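Cbs-cp12 (Microcystis aeruginosa PCC 7806, PDB 5NMU) is a hexameric fusion of a CBS domain pair with a CP12 domain, probably involved in redox regulation of photosynthesis in this bloom-forming cyanobacterium. Local coordinates at residues 42-45 with 46-50; 94-97 with 98-102. All blocks are in the same frame, centred on the assembly; numbering follows the deposited sequence.

Contact 1 of 2, residues 42-45 with 46-50; sequences EPRH and EQDPY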
loop_
_atom_site.group_PDB
_atom_site.type_symbol
_atom_site.label_atom_id
_atom_site.label_comp_id
_atom_site.label_asym_id
_atom_site.label_seq_id
_atom_site.Cartn_x
_atom_site.Cartn_y
_atom_site.Cartn_z
ATOM N N GLU A 42 -23.012 -8.688 -14.278
ATOM C CA GLU A 42 -23.406 -9.542 -15.390
ATOM C C GLU A 42 -22.627 -9.165 -16.666
ATOM O O GLU A 42 -22.664 -8.037 -17.059
ATOM C CB GLU A 42 -24.925 -9.361 -15.600
ATOM C CG GLU A 42 -25.532 -10.167 -16.748
ATOM C CD GLU A 42 -27.060 -10.163 -16.716
ATOM O OE1 GLU A 42 -27.639 -9.224 -16.117
ATOM O OE2 GLU A 42 -27.668 -11.113 -17.291
ATOM N N PRO A 43 -21.907 -10.110 -17.296
ATOM C CA PRO A 43 -21.269 -9.841 -18.581
ATOM C C PRO A 43 -22.296 -9.382 -19.587
ATOM O O PRO A 43 -23.412 -9.890 -19.599
ATOM C CB PRO A 43 -20.730 -11.211 -18.993
ATOM C CG PRO A 43 -20.484 -11.919 -17.695
ATOM C CD PRO A 43 -21.597 -11.470 -16.807
ATOM N N ARG A 44 -21.958 -8.406 -20.402
ATOM C CA ARG A 44 -22.944 -7.889 -21.362
ATOM C C ARG A 44 -23.042 -8.760 -22.626
ATOM O O ARG A 44 -24.015 -8.691 -23.334
ATOM C CB ARG A 44 -22.668 -6.424 -21.698
ATOM C CG ARG A 44 -22.879 -5.494 -20.482
ATOM C CD ARG A 44 -22.778 -4.011 -20.850
ATOM N NE ARG A 44 -21.599 -3.843 -21.692
ATOM C CZ ARG A 44 -20.360 -3.527 -21.289
ATOM N NH1 ARG A 44 -20.067 -3.204 -20.005
ATOM N NH2 ARG A 44 -19.383 -3.506 -22.216
ATOM N N HIS A 45 -22.011 -9.542 -22.898
ATOM C CA HIS A 45 -21.965 -10.475 -24.021
ATOM C C HIS A 45 -20.888 -11.508 -23.653
ATOM O O HIS A 45 -20.188 -11.367 -22.632
ATOM C CB HIS A 45 -21.629 -9.739 -25.333
ATOM C CG HIS A 45 -20.458 -8.796 -25.228
ATOM N ND1 HIS A 45 -19.146 -9.211 -25.329
ATOM C CD2 HIS A 45 -20.405 -7.455 -25.008
ATOM C CE1 HIS A 45 -18.338 -8.178 -25.172
ATOM N NE2 HIS A 45 -19.077 -7.102 -24.981
ATOM N N GLU A 46 -20.747 -12.525 -24.489
ATOM C CA GLU A 46 -19.885 -13.688 -24.206
ATOM C C GLU A 46 -18.414 -13.380 -23.930
ATOM O O GLU A 46 -17.817 -14.033 -23.087
ATOM C CB GLU A 46 -19.963 -14.719 -25.345
ATOM C CG GLU A 46 -21.347 -15.333 -25.417
ATOM C CD GLU A 46 -21.454 -16.553 -26.347
ATOM O OE1 GLU A 46 -20.432 -17.176 -26.720
ATOM O OE2 GLU A 46 -22.619 -16.896 -26.679
ATOM N N GLN A 47 -17.850 -12.398 -24.633
ATOM C CA GLN A 47 -16.456 -11.956 -24.422
ATOM C C GLN A 47 -16.249 -10.904 -23.302
ATOM O O GLN A 47 -15.111 -10.505 -23.058
ATOM C CB GLN A 47 -15.832 -11.417 -25.720
ATOM C CG GLN A 47 -15.422 -12.481 -26.709
ATOM C CD GLN A 47 -16.588 -13.040 -27.470
ATOM O OE1 GLN A 47 -17.444 -12.288 -27.932
ATOM N NE2 GLN A 47 -16.641 -14.371 -27.613
ATOM N N ASP A 48 -17.320 -10.479 -22.640
ATOM C CA ASP A 48 -17.265 -9.407 -21.637
ATOM C C ASP A 48 -16.908 -10.013 -20.275
ATOM O O ASP A 48 -17.553 -10.972 -19.826
ATOM C CB ASP A 48 -18.638 -8.745 -21.572
ATOM C CG ASP A 48 -18.623 -7.393 -20.914
ATOM O OD1 ASP A 48 -17.640 -6.695 -21.091
ATOM O OD2 ASP A 48 -19.625 -7.011 -20.240
ATOM N N PRO A 49 -15.896 -9.459 -19.593
ATOM C CA PRO A 49 -15.517 -10.097 -18.315
ATOM C C PRO A 49 -16.579 -9.973 -17.227
ATOM O O PRO A 49 -17.448 -9.151 -17.328
ATOM C CB PRO A 49 -14.269 -9.348 -17.914
ATOM C CG PRO A 49 -14.448 -7.986 -18.553
ATOM C CD PRO A 49 -15.038 -8.303 -19.882
ATOM N N TYR A 50 -16.496 -10.846 -16.229
ATOM C CA TYR A 50 -17.246 -10.704 -15.004
ATOM C C TYR A 50 -16.727 -9.533 -14.187
ATOM O O TYR A 50 -15.598 -9.125 -14.319
ATOM C CB TYR A 50 -17.223 -11.998 -14.154
ATOM C CG TYR A 50 -18.126 -13.066 -14.726
ATOM C CD1 TYR A 50 -17.657 -13.945 -15.699
ATOM C CD2 TYR A 50 -19.442 -13.157 -14.333
ATOM C CE1 TYR A 50 -18.476 -14.922 -16.236
ATOM C CE2 TYR A 50 -20.294 -14.100 -14.891
ATOM C CZ TYR A 50 -19.799 -14.990 -15.834
ATOM O OH TYR A 50 -20.624 -15.928 -16.351
#

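Contact 2 of 2, residues 94-97 with 98-102; sequences VARL and FAQTR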
loop_
_atom_site.group_PDB
_atom_site.type_symbol
_atom_site.label_atom_id
_atom_site.label_comp_id
_atom_site.label_asym_id
_atom_site.label_seq_id
_atom_site.Cartn_x
_atom_site.Cartn_y
_atom_site.Cartn_z
ATOM N N VAL A 94 -7.144 -20.823 -2.764
ATOM C CA VAL A 94 -8.075 -19.721 -2.826
ATOM C C VAL A 94 -7.671 -18.709 -1.712
ATOM O O VAL A 94 -7.760 -17.479 -1.920
ATOM C CB VAL A 94 -9.534 -20.140 -2.551
ATOM C CG1 VAL A 94 -10.468 -18.914 -2.517
ATOM C CG2 VAL A 94 -10.033 -21.133 -3.583
ATOM N N ALA A 95 -7.272 -19.243 -0.553
ATOM C CA ALA A 95 -6.825 -18.416 0.601
ATOM C C ALA A 95 -5.636 -17.586 0.180
ATOM O O ALA A 95 -5.586 -16.404 0.420
ATOM C CB ALA A 95 -6.441 -19.291 1.786
ATOM N N ARG A 96 -4.702 -18.227 -0.509
ATOM C CA ARG A 96 -3.465 -17.561 -0.912
ATOM C C ARG A 96 -3.709 -16.513 -1.973
ATOM O O ARG A 96 -3.128 -15.430 -1.861
ATOM C CB ARG A 96 -2.445 -18.561 -1.400
ATOM C CG ARG A 96 -1.115 -17.930 -1.736
ATOM C CD ARG A 96 -0.130 -19.000 -1.975
ATOM N NE ARG A 96 1.200 -18.405 -2.109
ATOM C CZ ARG A 96 2.046 -18.144 -1.107
ATOM N NH1 ARG A 96 1.732 -18.402 0.173
ATOM N NH2 ARG A 96 3.234 -17.622 -1.418
ATOM N N LEU A 97 -4.540 -16.835 -2.987
ATOM C CA LEU A 97 -4.954 -15.840 -3.973
ATOM C C LEU A 97 -5.509 -14.565 -3.300
ATOM O O LEU A 97 -5.186 -13.423 -3.703
ATOM C CB LEU A 97 -6.061 -16.420 -4.892
ATOM C CG LEU A 97 -6.592 -15.562 -6.040
ATOM C CD1 LEU A 97 -5.509 -15.148 -7.007
ATOM C CD2 LEU A 97 -7.721 -16.225 -6.805
ATOM N N PHE A 98 -6.432 -14.783 -2.359
ATOM C CA PHE A 98 -7.133 -13.680 -1.696
ATOM C C PHE A 98 -6.114 -12.837 -0.917
ATOM O O PHE A 98 -6.148 -11.619 -1.015
ATOM C CB PHE A 98 -8.243 -14.180 -0.797
ATOM C CG PHE A 98 -9.495 -14.628 -1.511
ATOM C CD1 PHE A 98 -9.611 -14.643 -2.904
ATOM C CD2 PHE A 98 -10.555 -15.077 -0.762
ATOM C CE1 PHE A 98 -10.794 -15.069 -3.518
ATOM C CE2 PHE A 98 -11.734 -15.497 -1.344
ATOM C CZ PHE A 98 -11.856 -15.509 -2.728
ATOM N N ALA A 99 -5.188 -13.494 -0.214
ATOM C CA ALA A 99 -4.126 -12.795 0.527
ATOM C C ALA A 99 -3.233 -11.971 -0.390
ATOM O O ALA A 99 -2.961 -10.826 -0.092
ATOM C CB ALA A 99 -3.292 -13.775 1.347
ATOM N N GLN A 100 -2.862 -12.537 -1.536
ATOM C CA GLN A 100 -1.939 -11.898 -2.450
ATOM C C GLN A 100 -2.545 -10.763 -3.241
ATOM O O GLN A 100 -1.803 -9.852 -3.612
ATOM C CB GLN A 100 -1.396 -12.864 -3.512
ATOM C CG GLN A 100 -0.421 -13.901 -2.978
ATOM C CD GLN A 100 -0.049 -14.939 -4.035
ATOM O OE1 GLN A 100 0.933 -15.635 -3.876
ATOM N NE2 GLN A 100 -0.852 -15.065 -5.105
ATOM N N THR A 101 -3.808 -10.893 -3.625
ATOM C CA THR A 101 -4.500 -9.835 -4.321
ATOM C C THR A 101 -5.248 -8.881 -3.344
ATOM O O THR A 101 -5.779 -7.911 -3.800
ATOM C CB THR A 101 -5.457 -10.387 -5.419
ATOM O OG1 THR A 101 -6.539 -11.129 -4.838
ATOM C CG2 THR A 101 -4.667 -11.340 -6.386
ATOM N N ARG A 102 -5.298 -9.190 -2.047
ATOM C CA ARG A 102 -5.964 -8.383 -1.030
ATOM C C ARG A 102 -7.424 -8.227 -1.355
ATOM O O ARG A 102 -7.887 -7.109 -1.358
ATOM C CB ARG A 102 -5.353 -6.976 -0.893
ATOM C CG ARG A 102 -3.825 -6.897 -0.722
ATOM C CD ARG A 102 -3.378 -6.842 0.744
ATOM N NE ARG A 102 -2.788 -8.105 1.243
ATOM C CZ ARG A 102 -2.745 -8.499 2.533
ATOM N NH1 ARG A 102 -3.314 -7.771 3.542
ATOM N NH2 ARG A 102 -2.157 -9.677 2.811
#

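Contact 1 of 2, residues 42-45 with 46-50
D48 reaches back across the turn to R44 and H45, and its side chain can be followed outward atom by atom. CB sits over the centre of one face of the H45 imidazole, a CH-pi contact 3.7 Å from the ring centroid. CG stands anti to the backbone N (chi1 -162°), which swings the carboxylate towards R44. There OD2 takes the R44 backbone N-H on its anti lone pair, with OD2 and N 2.7 Å apart and the bond nearly straight at 167°; it also lies over the centre of one guanidinium face. OD1 is 3.8 Å from R44 NH2, a long salt bridge of charges alone. The loop joins the antiparallel strands 38-41 and 51-54 of the first CBS domain, and residues 45-48 form its type I beta turn, closed by D48 N to H45 O at 3.0 Å. Short and acidic, aspartate suits a buried site where OD2 also pairs with K80. At the base of the loop the rigid P43 ring crosses Y50: P43 CG is 3.5 Å from the centroid of the Y50 ring, almost straight above its face. The flat aromatic ring accepts this proline while Y50 OH hydrogen-bonds to K112 O.

Contact 2 of 2, residues 94-97 with 98-102
F98 lies beside V94 one helical turn earlier, its side chain pointing the same way. With CG anti to its own carbonyl carbon (chi1 -76°), the ring swings back along the helix until V94 CG1 stands over one face, off-centre towards the rim and 3.9 Å from the centroid. This is a CH-pi contact, and V94 O lies over a face of the ring as well. Valine and phenylalanine suit this buried side, where both pack on I118 of strand 113-119 and touch helix 120-126. Replacing F98 by alanine removes the whole ring, which would probably leave a gap over V94 CG1 and lose the phenylalanine's own packing on I118 and V120. Helix 91-101 belongs to the second CBS domain, and its regular i to i+4 bonds include F98 N to V94 O at 3.0 Å. Near its C-terminal end, L97 O is gripped twice by T101, by N and by OG1, each at 2.9 Å and from opposite faces of the carbonyl plane. T101 OG1 sits between its own N and carbonyl carbon (chi1 66°), which turns the hydroxyl back onto the helix. Threonine thus spends its polar branch on the backbone, while its methyl CG2 meets L97 CD1 at 3.9 Å. The branched leucine offers its apolar end to V83 of its own chain and to P81 of the second subunit, whose P81 O accepts a hydrogen bond from Q100 NE2.

Contact 1 comes first along the chain, in the first CBS domain, and contact 2 follows in the second. Their centres are 24 Å apart and their nearest atoms about 13 Å, so neither touches the other. One is a surface loop between strands, the other a buried helical turn whose centre lies about 5 Å from the centre of the chain. What they share is the second subunit: D48 and P49 of contact 1 pack on its Y93, while R96 and Q100 of contact 2 pack on its K80 and T101 on its V83. Contact 2 also faces the third subunit, where A95 packs on V59. Both therefore contribute to the interfaces of the hexamer.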